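39 kDa initiator binding protein (Trichomonas vaginalis, PDB 1Q87) probably recognises the initiator (Inr) element of core promoters in this organism, the present chain being its C-terminal domain. Local coordinates at residues A[66-80]-A[101-115]. Residues are numbered along the deposited sequence; the frame is centred on the assembly and turned at random.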
ATOM      1  N   TYR A  66      -6.182 -15.632   5.241  1.00 42.63           N
ATOM      2  CA  TYR A  66      -6.807 -15.378   3.963  1.00 42.26           C
ATOM      3  C   TYR A  66      -5.952 -14.644   2.938  1.00 45.88           C
ATOM      4  O   TYR A  66      -6.190 -14.791   1.743  1.00 38.09           O
ATOM      5  CB  TYR A  66      -8.108 -14.626   4.214  1.00 44.67           C
ATOM      6  CG  TYR A  66      -8.992 -14.370   3.019  1.00 52.47           C
ATOM      7  CD1 TYR A  66      -8.867 -13.211   2.262  1.00 62.77           C
ATOM      8  CD2 TYR A  66     -10.017 -15.242   2.701  1.00 65.46           C
ATOM      9  CE1 TYR A  66      -9.757 -12.917   1.218  1.00 61.10           C
ATOM     10  CE2 TYR A  66     -10.909 -14.964   1.652  1.00 72.33           C
ATOM     11  CZ  TYR A  66     -10.773 -13.801   0.918  1.00 68.55           C
ATOM     12  OH  TYR A  66     -11.637 -13.541  -0.127  1.00 72.35           O
ATOM     13  N   PHE A  67      -4.965 -13.876   3.399  1.00 39.79           N
ATOM     14  CA  PHE A  67      -4.118 -13.106   2.495  1.00 45.37           C
ATOM     15  C   PHE A  67      -2.721 -13.703   2.212  1.00 42.32           C
ATOM     16  O   PHE A  67      -2.094 -13.322   1.241  1.00 45.25           O
ATOM     17  CB  PHE A  67      -3.910 -11.681   3.030  1.00 42.53           C
ATOM     18  CG  PHE A  67      -5.162 -10.852   3.126  1.00 35.22           C
ATOM     19  CD1 PHE A  67      -6.270 -11.123   2.360  1.00 44.50           C
ATOM     20  CD2 PHE A  67      -5.198  -9.756   3.988  1.00 45.26           C
ATOM     21  CE1 PHE A  67      -7.379 -10.332   2.446  1.00 42.92           C
ATOM     22  CE2 PHE A  67      -6.289  -8.967   4.083  1.00 28.43           C
ATOM     23  CZ  PHE A  67      -7.389  -9.243   3.314  1.00 50.02           C
ATOM     24  N   LYS A  68      -2.214 -14.584   3.065  1.00 40.94           N
ATOM     25  CA  LYS A  68      -0.873 -15.143   2.803  1.00 45.10           C
ATOM     26  C   LYS A  68      -0.784 -15.976   1.521  1.00 44.58           C
ATOM     27  O   LYS A  68      -1.789 -16.266   0.840  1.00 42.66           O
ATOM     28  CB  LYS A  68      -0.405 -16.023   3.961  1.00 48.09           C
ATOM     29  CG  LYS A  68      -1.238 -17.308   4.178  1.00 40.73           C
ATOM     30  CD  LYS A  68      -0.744 -17.980   5.469  1.00 52.75           C
ATOM     31  CE  LYS A  68      -0.755 -19.503   5.393  1.00 51.51           C
ATOM     32  NZ  LYS A  68       0.008 -20.042   4.210  1.00 55.61           N
ATOM     33  N   GLN A  69       0.433 -16.336   1.176  1.00 48.94           N
ATOM     34  CA  GLN A  69       0.636 -17.175  -0.004  1.00 58.74           C
ATOM     35  C   GLN A  69       0.528 -18.614   0.475  1.00 50.37           C
ATOM     36  O   GLN A  69       0.741 -18.892   1.661  1.00 55.25           O
ATOM     37  CB  GLN A  69       2.023 -16.959  -0.574  1.00 58.69           C
ATOM     38  CG  GLN A  69       2.311 -15.545  -0.898  1.00 69.28           C
ATOM     39  CD  GLN A  69       2.041 -15.247  -2.331  1.00 76.13           C
ATOM     40  OE1 GLN A  69       0.885 -15.249  -2.776  1.00 76.81           O
ATOM     41  NE2 GLN A  69       3.114 -14.995  -3.086  1.00 74.45           N
ATOM     42  N   PRO A  70       0.244 -19.552  -0.443  1.00 56.28           N
ATOM     43  CA  PRO A  70       0.124 -20.965  -0.055  1.00 50.38           C
ATOM     44  C   PRO A  70       1.392 -21.462   0.659  1.00 47.79           C
ATOM     45  O   PRO A  70       1.318 -22.257   1.605  1.00 59.01           O
ATOM     46  CB  PRO A  70      -0.118 -21.677  -1.398  1.00 55.14           C
ATOM     47  CG  PRO A  70      -0.701 -20.621  -2.252  1.00 57.57           C
ATOM     48  CD  PRO A  70       0.153 -19.411  -1.905  1.00 47.59           C
ATOM     49  N   GLU A  71       2.557 -20.980   0.244  1.00 44.73           N
ATOM     50  CA  GLU A  71       3.773 -21.441   0.885  1.00 50.58           C
ATOM     51  C   GLU A  71       4.229 -20.452   1.908  1.00 50.82           C
ATOM     52  O   GLU A  71       5.348 -20.565   2.448  1.00 55.09           O
ATOM     53  CB  GLU A  71       4.918 -21.653  -0.113  1.00 54.51           C
ATOM     54  CG  GLU A  71       4.601 -21.343  -1.548  1.00 67.40           C
ATOM     55  CD  GLU A  71       4.302 -19.890  -1.765  1.00 67.93           C
ATOM     56  OE1 GLU A  71       5.171 -19.059  -1.428  1.00 76.05           O
ATOM     57  OE2 GLU A  71       3.205 -19.592  -2.280  1.00 69.82           O
ATOM     58  N   GLN A  72       3.382 -19.476   2.206  1.00 49.17           N
ATOM     59  CA  GLN A  72       3.828 -18.496   3.196  1.00 48.27           C
ATOM     60  C   GLN A  72       3.467 -18.945   4.609  1.00 41.13           C
ATOM     61  O   GLN A  72       2.327 -19.337   4.873  1.00 38.24           O
ATOM     62  CB  GLN A  72       3.218 -17.105   2.890  1.00 49.89           C
ATOM     63  CG  GLN A  72       3.695 -15.982   3.821  1.00 47.80           C
ATOM     64  CD  GLN A  72       3.123 -14.622   3.451  1.00 45.44           C
ATOM     65  OE1 GLN A  72       2.233 -14.516   2.608  1.00 39.73           O
ATOM     66  NE2 GLN A  72       3.641 -13.569   4.094  1.00 43.39           N
ATOM     67  N   PRO A  73       4.445 -18.939   5.526  1.00 32.42           N
ATOM     68  CA  PRO A  73       4.125 -19.351   6.904  1.00 44.48           C
ATOM     69  C   PRO A  73       3.082 -18.371   7.506  1.00 55.58           C
ATOM     70  O   PRO A  73       3.192 -17.146   7.322  1.00 52.94           O
ATOM     71  CB  PRO A  73       5.460 -19.258   7.626  1.00 41.60           C
ATOM     72  CG  PRO A  73       6.509 -19.338   6.493  1.00 42.99           C
ATOM     73  CD  PRO A  73       5.854 -18.557   5.383  1.00 42.37           C
ATOM     74  N   LYS A  74       2.077 -18.906   8.201  1.00 55.58           N
ATOM     75  CA  LYS A  74       1.051 -18.067   8.803  1.00 59.64           C
ATOM     76  C   LYS A  74       1.647 -17.033   9.757  1.00 57.23           C
ATOM     77  O   LYS A  74       1.198 -15.891   9.797  1.00 55.81           O
ATOM     78  CB  LYS A  74       0.026 -18.927   9.544  1.00 50.35           C
ATOM     79  CG  LYS A  74      -1.082 -18.130  10.225  1.00 52.75           C
ATOM     80  CD  LYS A  74      -2.180 -19.088  10.686  1.00 67.38           C
ATOM     81  CE  LYS A  74      -3.287 -18.406  11.494  1.00 76.85           C
ATOM     82  NZ  LYS A  74      -4.181 -19.418  12.143  1.00 75.05           N
ATOM     83  N   GLN A  75       2.658 -17.441  10.510  1.00 56.99           N
ATOM     84  CA  GLN A  75       3.287 -16.539  11.462  1.00 66.76           C
ATOM     85  C   GLN A  75       3.898 -15.363  10.762  1.00 66.39           C
ATOM     86  O   GLN A  75       3.839 -14.225  11.267  1.00 63.62           O
ATOM     87  CB  GLN A  75       4.373 -17.233  12.282  1.00 67.73           C
ATOM     88  CG  GLN A  75       3.965 -17.425  13.738  1.00 86.36           C
ATOM     89  CD  GLN A  75       3.492 -16.136  14.389  1.00 90.12           C
ATOM     90  OE1 GLN A  75       2.458 -16.117  15.079  1.00 92.21           O
ATOM     91  NE2 GLN A  75       4.246 -15.047  14.177  1.00 85.25           N
ATOM     92  N   ASN A  76       4.495 -15.631   9.605  1.00 58.43           N
ATOM     93  CA  ASN A  76       5.108 -14.543   8.858  1.00 58.52           C
ATOM     94  C   ASN A  76       4.072 -13.528   8.405  1.00 49.21           C
ATOM     95  O   ASN A  76       4.254 -12.335   8.581  1.00 45.37           O
ATOM     96  CB  ASN A  76       5.856 -15.055   7.635  1.00 47.71           C
ATOM     97  CG  ASN A  76       6.326 -13.935   6.748  1.00 46.43           C
ATOM     98  OD1 ASN A  76       5.761 -13.686   5.680  1.00 52.70           O
ATOM     99  ND2 ASN A  76       7.348 -13.237   7.190  1.00 38.71           N
ATOM    100  N   ALA A  77       2.988 -14.021   7.826  1.00 48.47           N
ATOM    101  CA  ALA A  77       1.950 -13.153   7.332  1.00 45.46           C
ATOM    102  C   ALA A  77       1.409 -12.298   8.487  1.00 50.70           C
ATOM    103  O   ALA A  77       1.087 -11.123   8.289  1.00 47.63           O
ATOM    104  CB  ALA A  77       0.838 -13.979   6.710  1.00 38.04           C
ATOM    105  N   ILE A  78       1.330 -12.893   9.683  1.00 50.68           N
ATOM    106  CA  ILE A  78       0.824 -12.209  10.880  1.00 45.33           C
ATOM    107  C   ILE A  78       1.766 -11.087  11.292  1.00 49.32           C
ATOM    108  O   ILE A  78       1.342  -9.992  11.659  1.00 44.67           O
ATOM    109  CB  ILE A  78       0.674 -13.196  12.057  1.00 50.82           C
ATOM    110  CG1 ILE A  78      -0.574 -14.044  11.864  1.00 49.70           C
ATOM    111  CG2 ILE A  78       0.572 -12.449  13.381  1.00 52.22           C
ATOM    112  CD1 ILE A  78      -0.761 -15.053  12.984  1.00 45.22           C
ATOM    113  N   GLU A  79       3.053 -11.346  11.212  1.00 46.67           N
ATOM    114  CA  GLU A  79       3.982 -10.315  11.600  1.00 57.89           C
ATOM    115  C   GLU A  79       3.929  -9.156  10.615  1.00 56.83           C
ATOM    116  O   GLU A  79       3.944  -8.003  11.017  1.00 61.67           O
ATOM    117  CB  GLU A  79       5.402 -10.886  11.700  1.00 62.90           C
ATOM    118  CG  GLU A  79       5.460 -12.172  12.521  1.00 81.67           C
ATOM    119  CD  GLU A  79       6.793 -12.409  13.241  1.00 91.37           C
ATOM    120  OE1 GLU A  79       7.755 -11.621  13.031  1.00 91.52           O
ATOM    121  OE2 GLU A  79       6.860 -13.401  14.021  1.00 91.89           O
ATOM    122  N   VAL A  80       3.835  -9.461   9.328  1.00 52.49           N
ATOM    123  CA  VAL A  80       3.826  -8.423   8.325  1.00 42.47           C
ATOM    124  C   VAL A  80       2.596  -7.533   8.491  1.00 53.37           C
ATOM    125  O   VAL A  80       2.697  -6.308   8.549  1.00 43.62           O
ATOM    126  CB  VAL A  80       3.789  -9.017   6.919  1.00 53.23           C
ATOM    127  CG1 VAL A  80       3.593  -7.893   5.868  1.00 43.59           C
ATOM    128  CG2 VAL A  80       5.077  -9.759   6.641  1.00 50.95           C
ATOM    129  N   PHE A 101      -5.934  -0.948   4.713  1.00 43.11           N
ATOM    130  CA  PHE A 101      -4.942  -1.978   4.399  1.00 41.76           C
ATOM    131  C   PHE A 101      -5.035  -2.473   2.971  1.00 39.82           C
ATOM    132  O   PHE A 101      -4.027  -2.616   2.288  1.00 49.43           O
ATOM    133  CB  PHE A 101      -5.076  -3.140   5.376  1.00 43.00           C
ATOM    134  CG  PHE A 101      -4.031  -4.180   5.220  1.00 42.42           C
ATOM    135  CD1 PHE A 101      -2.714  -3.904   5.542  1.00 52.67           C
ATOM    136  CD2 PHE A 101      -4.351  -5.436   4.720  1.00 46.80           C
ATOM    137  CE1 PHE A 101      -1.724  -4.856   5.363  1.00 52.07           C
ATOM    138  CE2 PHE A 101      -3.363  -6.398   4.540  1.00 52.02           C
ATOM    139  CZ  PHE A 101      -2.049  -6.103   4.862  1.00 50.66           C
ATOM    140  N   LEU A 102      -6.242  -2.731   2.516  1.00 36.57           N
ATOM    141  CA  LEU A 102      -6.456  -3.188   1.154  1.00 42.13           C
ATOM    142  C   LEU A 102      -6.197  -2.030   0.151  1.00 44.05           C
ATOM    143  O   LEU A 102      -5.771  -2.243  -0.995  1.00 44.99           O
ATOM    144  CB  LEU A 102      -7.899  -3.746   1.018  1.00 36.59           C
ATOM    145  CG  LEU A 102      -8.157  -5.159   1.629  1.00 46.48           C
ATOM    146  CD1 LEU A 102      -9.631  -5.423   1.798  1.00 45.68           C
ATOM    147  CD2 LEU A 102      -7.546  -6.249   0.724  1.00 43.49           C
ATOM    148  N   ALA A 103      -6.427  -0.806   0.602  1.00 42.45           N
ATOM    149  CA  ALA A 103      -6.220   0.388  -0.228  1.00 45.99           C
ATOM    150  C   ALA A 103      -4.736   0.558  -0.504  1.00 37.08           C
ATOM    151  O   ALA A 103      -4.364   0.893  -1.609  1.00 41.83           O
ATOM    152  CB  ALA A 103      -6.757   1.641   0.476  1.00 49.70           C
ATOM    153  N   MET A 104      -3.903   0.325   0.501  1.00 35.73           N
ATOM    154  CA  MET A 104      -2.452   0.441   0.330  1.00 43.59           C
ATOM    155  C   MET A 104      -1.858  -0.668  -0.517  1.00 46.71           C
ATOM    156  O   MET A 104      -1.100  -0.390  -1.439  1.00 49.93           O
ATOM    157  CB  MET A 104      -1.707   0.417   1.669  1.00 45.43           C
ATOM    158  CG  MET A 104      -2.123   1.513   2.645  1.00 43.87           C
ATOM    159  SD  MET A 104      -1.127   1.399   4.093  1.00 44.23           S
ATOM    160  CE  MET A 104      -2.207   0.302   5.125  1.00 45.92           C
ATOM    161  N   PHE A 105      -2.221  -1.916  -0.225  1.00 51.51           N
ATOM    162  CA  PHE A 105      -1.635  -3.051  -0.935  1.00 41.79           C
ATOM    163  C   PHE A 105      -2.538  -4.090  -1.614  1.00 44.53           C
ATOM    164  O   PHE A 105      -2.054  -5.142  -1.990  1.00 48.50           O
ATOM    165  CB  PHE A 105      -0.720  -3.781   0.000  1.00 38.13           C
ATOM    166  CG  PHE A 105       0.336  -2.928   0.609  1.00 39.56           C
ATOM    167  CD1 PHE A 105       1.408  -2.438  -0.160  1.00 41.38           C
ATOM    168  CD2 PHE A 105       0.316  -2.675   1.972  1.00 35.60           C
ATOM    169  CE1 PHE A 105       2.443  -1.706   0.443  1.00 47.12           C
ATOM    170  CE2 PHE A 105       1.347  -1.945   2.598  1.00 31.45           C
ATOM    171  CZ  PHE A 105       2.406  -1.460   1.845  1.00 40.24           C
ATOM    172  N   GLY A 106      -3.831  -3.816  -1.764  1.00 32.56           N
ATOM    173  CA  GLY A 106      -4.701  -4.759  -2.439  1.00 39.17           C
ATOM    174  C   GLY A 106      -4.540  -4.673  -3.964  1.00 49.38           C
ATOM    175  O   GLY A 106      -3.789  -3.822  -4.457  1.00 49.42           O
ATOM    176  N   PRO A 107      -5.256  -5.514  -4.736  1.00 51.55           N
ATOM    177  CA  PRO A 107      -6.206  -6.528  -4.217  1.00 52.31           C
ATOM    178  C   PRO A 107      -5.574  -7.612  -3.364  1.00 46.89           C
ATOM    179  O   PRO A 107      -4.343  -7.795  -3.343  1.00 49.97           O
ATOM    180  CB  PRO A 107      -6.861  -7.120  -5.475  1.00 46.14           C
ATOM    181  CG  PRO A 107      -6.309  -6.304  -6.652  1.00 53.61           C
ATOM    182  CD  PRO A 107      -4.992  -5.737  -6.167  1.00 53.96           C
ATOM    183  N   TYR A 108      -6.423  -8.338  -2.635  1.00 51.39           N
ATOM    184  CA  TYR A 108      -5.908  -9.384  -1.758  1.00 53.96           C
ATOM    185  C   TYR A 108      -5.178 -10.523  -2.527  1.00 45.82           C
ATOM    186  O   TYR A 108      -4.233 -11.088  -2.010  1.00 38.62           O
ATOM    187  CB  TYR A 108      -7.042  -9.917  -0.887  1.00 58.65           C
ATOM    188  CG  TYR A 108      -7.703 -11.166  -1.418  1.00 56.22           C
ATOM    189  CD1 TYR A 108      -7.179 -12.426  -1.121  1.00 53.59           C
ATOM    190  CD2 TYR A 108      -8.845 -11.086  -2.201  1.00 46.86           C
ATOM    191  CE1 TYR A 108      -7.772 -13.574  -1.587  1.00 58.68           C
ATOM    192  CE2 TYR A 108      -9.457 -12.221  -2.677  1.00 68.28           C
ATOM    193  CZ  TYR A 108      -8.909 -13.470  -2.368  1.00 70.88           C
ATOM    194  OH  TYR A 108      -9.469 -14.613  -2.871  1.00 70.84           O
ATOM    195  N   GLU A 109      -5.596 -10.835  -3.756  1.00 39.38           N
ATOM    196  CA  GLU A 109      -4.903 -11.884  -4.521  1.00 53.45           C
ATOM    197  C   GLU A 109      -3.401 -11.703  -4.555  1.00 53.47           C
ATOM    198  O   GLU A 109      -2.675 -12.681  -4.577  1.00 49.83           O
ATOM    199  CB  GLU A 109      -5.358 -11.959  -5.980  1.00 49.79           C
ATOM    200  CG  GLU A 109      -6.764 -12.514  -6.181  1.00 63.70           C
ATOM    201  CD  GLU A 109      -7.852 -11.525  -5.761  1.00 71.29           C
ATOM    202  OE1 GLU A 109      -7.509 -10.402  -5.310  1.00 56.15           O
ATOM    203  OE2 GLU A 109      -9.052 -11.866  -5.893  1.00 76.41           O
ATOM    204  N   THR A 110      -2.911 -10.468  -4.599  1.00 52.69           N
ATOM    205  CA  THR A 110      -1.458 -10.312  -4.629  1.00 49.67           C
ATOM    206  C   THR A 110      -0.919  -9.378  -3.538  1.00 51.35           C
ATOM    207  O   THR A 110       0.194  -8.849  -3.629  1.00 45.15           O
ATOM    208  CB  THR A 110      -1.000  -9.865  -6.067  1.00 50.31           C
ATOM    209  OG1 THR A 110      -1.690  -8.675  -6.458  1.00 43.37           O
ATOM    210  CG2 THR A 110      -1.350 -11.003  -7.111  1.00 42.82           C
ATOM    211  N   ILE A 111      -1.665  -9.261  -2.446  1.00 42.21           N
ATOM    212  CA  ILE A 111      -1.266  -8.328  -1.434  1.00 43.95           C
ATOM    213  C   ILE A 111       0.147  -8.443  -0.923  1.00 48.35           C
ATOM    214  O   ILE A 111       0.843  -7.436  -0.714  1.00 50.29           O
ATOM    215  CB  ILE A 111      -2.262  -8.321  -0.264  1.00 48.20           C
ATOM    216  CG1 ILE A 111      -1.850  -7.235   0.733  1.00 53.44           C
ATOM    217  CG2 ILE A 111      -2.379  -9.703   0.378  1.00 46.55           C
ATOM    218  CD1 ILE A 111      -2.879  -6.181   0.877  1.00 60.81           C
ATOM    219  N   MET A 112       0.598  -9.665  -0.742  1.00 53.14           N
ATOM    220  CA  MET A 112       1.933  -9.868  -0.222  1.00 48.13           C
ATOM    221  C   MET A 112       3.025  -9.581  -1.240  1.00 43.63           C
ATOM    222  O   MET A 112       4.169  -9.382  -0.886  1.00 49.99           O
ATOM    223  CB  MET A 112       2.020 -11.279   0.314  1.00 55.56           C
ATOM    224  CG  MET A 112       1.157 -11.452   1.540  1.00 54.15           C
ATOM    225  SD  MET A 112       1.943 -10.745   2.975  1.00 53.82           S
ATOM    226  CE  MET A 112       0.719  -9.793   3.551  1.00 77.93           C
ATOM    227  N   LEU A 113       2.673  -9.539  -2.519  1.00 44.33           N
ATOM    228  CA  LEU A 113       3.682  -9.231  -3.518  1.00 50.99           C
ATOM    229  C   LEU A 113       3.906  -7.741  -3.463  1.00 51.87           C
ATOM    230  O   LEU A 113       5.067  -7.308  -3.387  1.00 55.48           O
ATOM    231  CB  LEU A 113       3.234  -9.638  -4.924  1.00 51.54           C
ATOM    232  CG  LEU A 113       3.003 -11.143  -5.075  1.00 60.63           C
ATOM    233  CD1 LEU A 113       2.591 -11.452  -6.536  1.00 51.50           C
ATOM    234  CD2 LEU A 113       4.284 -11.902  -4.653  1.00 57.75           C
ATOM    235  N   LYS A 114       2.812  -6.960  -3.480  1.00 46.96           N
ATOM    236  CA  LYS A 114       2.926  -5.498  -3.415  1.00 45.61           C
ATOM    237  C   LYS A 114       3.707  -5.087  -2.178  1.00 45.04           C
ATOM    238  O   LYS A 114       4.631  -4.261  -2.255  1.00 50.27           O
ATOM    239  CB  LYS A 114       1.552  -4.831  -3.413  1.00 40.69           C
ATOM    240  CG  LYS A 114       0.767  -5.144  -4.695  1.00 45.84           C
ATOM    241  CD  LYS A 114      -0.206  -4.055  -5.064  1.00 28.12           C
ATOM    242  CE  LYS A 114      -0.986  -4.408  -6.276  1.00 35.19           C
ATOM    243  NZ  LYS A 114      -2.168  -3.493  -6.344  1.00 34.12           N
ATOM    244  N   ILE A 115       3.402  -5.725  -1.060  1.00 40.45           N
ATOM    245  CA  ILE A 115       4.089  -5.388   0.175  1.00 41.23           C
ATOM    246  C   ILE A 115       5.575  -5.608   0.055  1.00 50.21           C
ATOM    247  O   ILE A 115       6.355  -4.688   0.305  1.00 46.33           O
ATOM    248  CB  ILE A 115       3.536  -6.179   1.414  1.00 37.04           C
ATOM    249  CG1 ILE A 115       2.130  -5.666   1.799  1.00 48.20           C
ATOM    250  CG2 ILE A 115       4.511  -6.057   2.587  1.00 37.34           C
ATOM    251  CD1 ILE A 115       1.468  -6.448   2.918  1.00 46.58           C
TER
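Over one face of the Tyr108 ring, above its centre, lies CE1 of Tyr66, 3.5 Å from Tyr108 CE1; the ring centroids are 4.5 Å apart and the planes 32° apart. Phe67 CD1 sits in plane at the edge of the Tyr66 ring, making Phe67 the third member of an aromatic cluster with Tyr66 and Tyr108. Phe67 is the buried wedge. Its CE1 packs 3.4 Å from Tyr108 CB, its CZ meets Leu102 CD2, and its CD2 reaches the edge of the Phe101 ring, near that ring's plane, at 3.9 Å from Phe101 CE2. Ile111 CG2 supports the base of the ring through Phe67 CB. With CG of Phe67 anti to the carbonyl carbon (chi1 -63°), the ring enters between helix 95-105 and the start of helix 111-123.

Beyond this cluster, an extended Gln72 crosses Met112 almost at right angles. Its NE2 gives a straight bond to Asn76 OD1 (2.7 Å, 167°), close to the amide plane, and a weak one to Met112 SD at 3.5 Å; OE1 accepts Gln69 N on a lone pair. Two hydrogen bonds, one through OE1 and one through NE2, thus fix the amide's rotation, with the weak N-H...S bond adding to them, and Met112 CG rests against OE1. Farther along, Val80 CG1 meets Ile115 CG2 tip to tip at 3.9 Å.

Ile42 of helix 29-47 touches both Phe67 and Tyr108, extending the apolar core. Two helix-turn-helix connections, 56-67/74-84 through the type I turn 69-72 and 95-105/111-123, thus pack against each other within the helical part of the IBP39 C-domain.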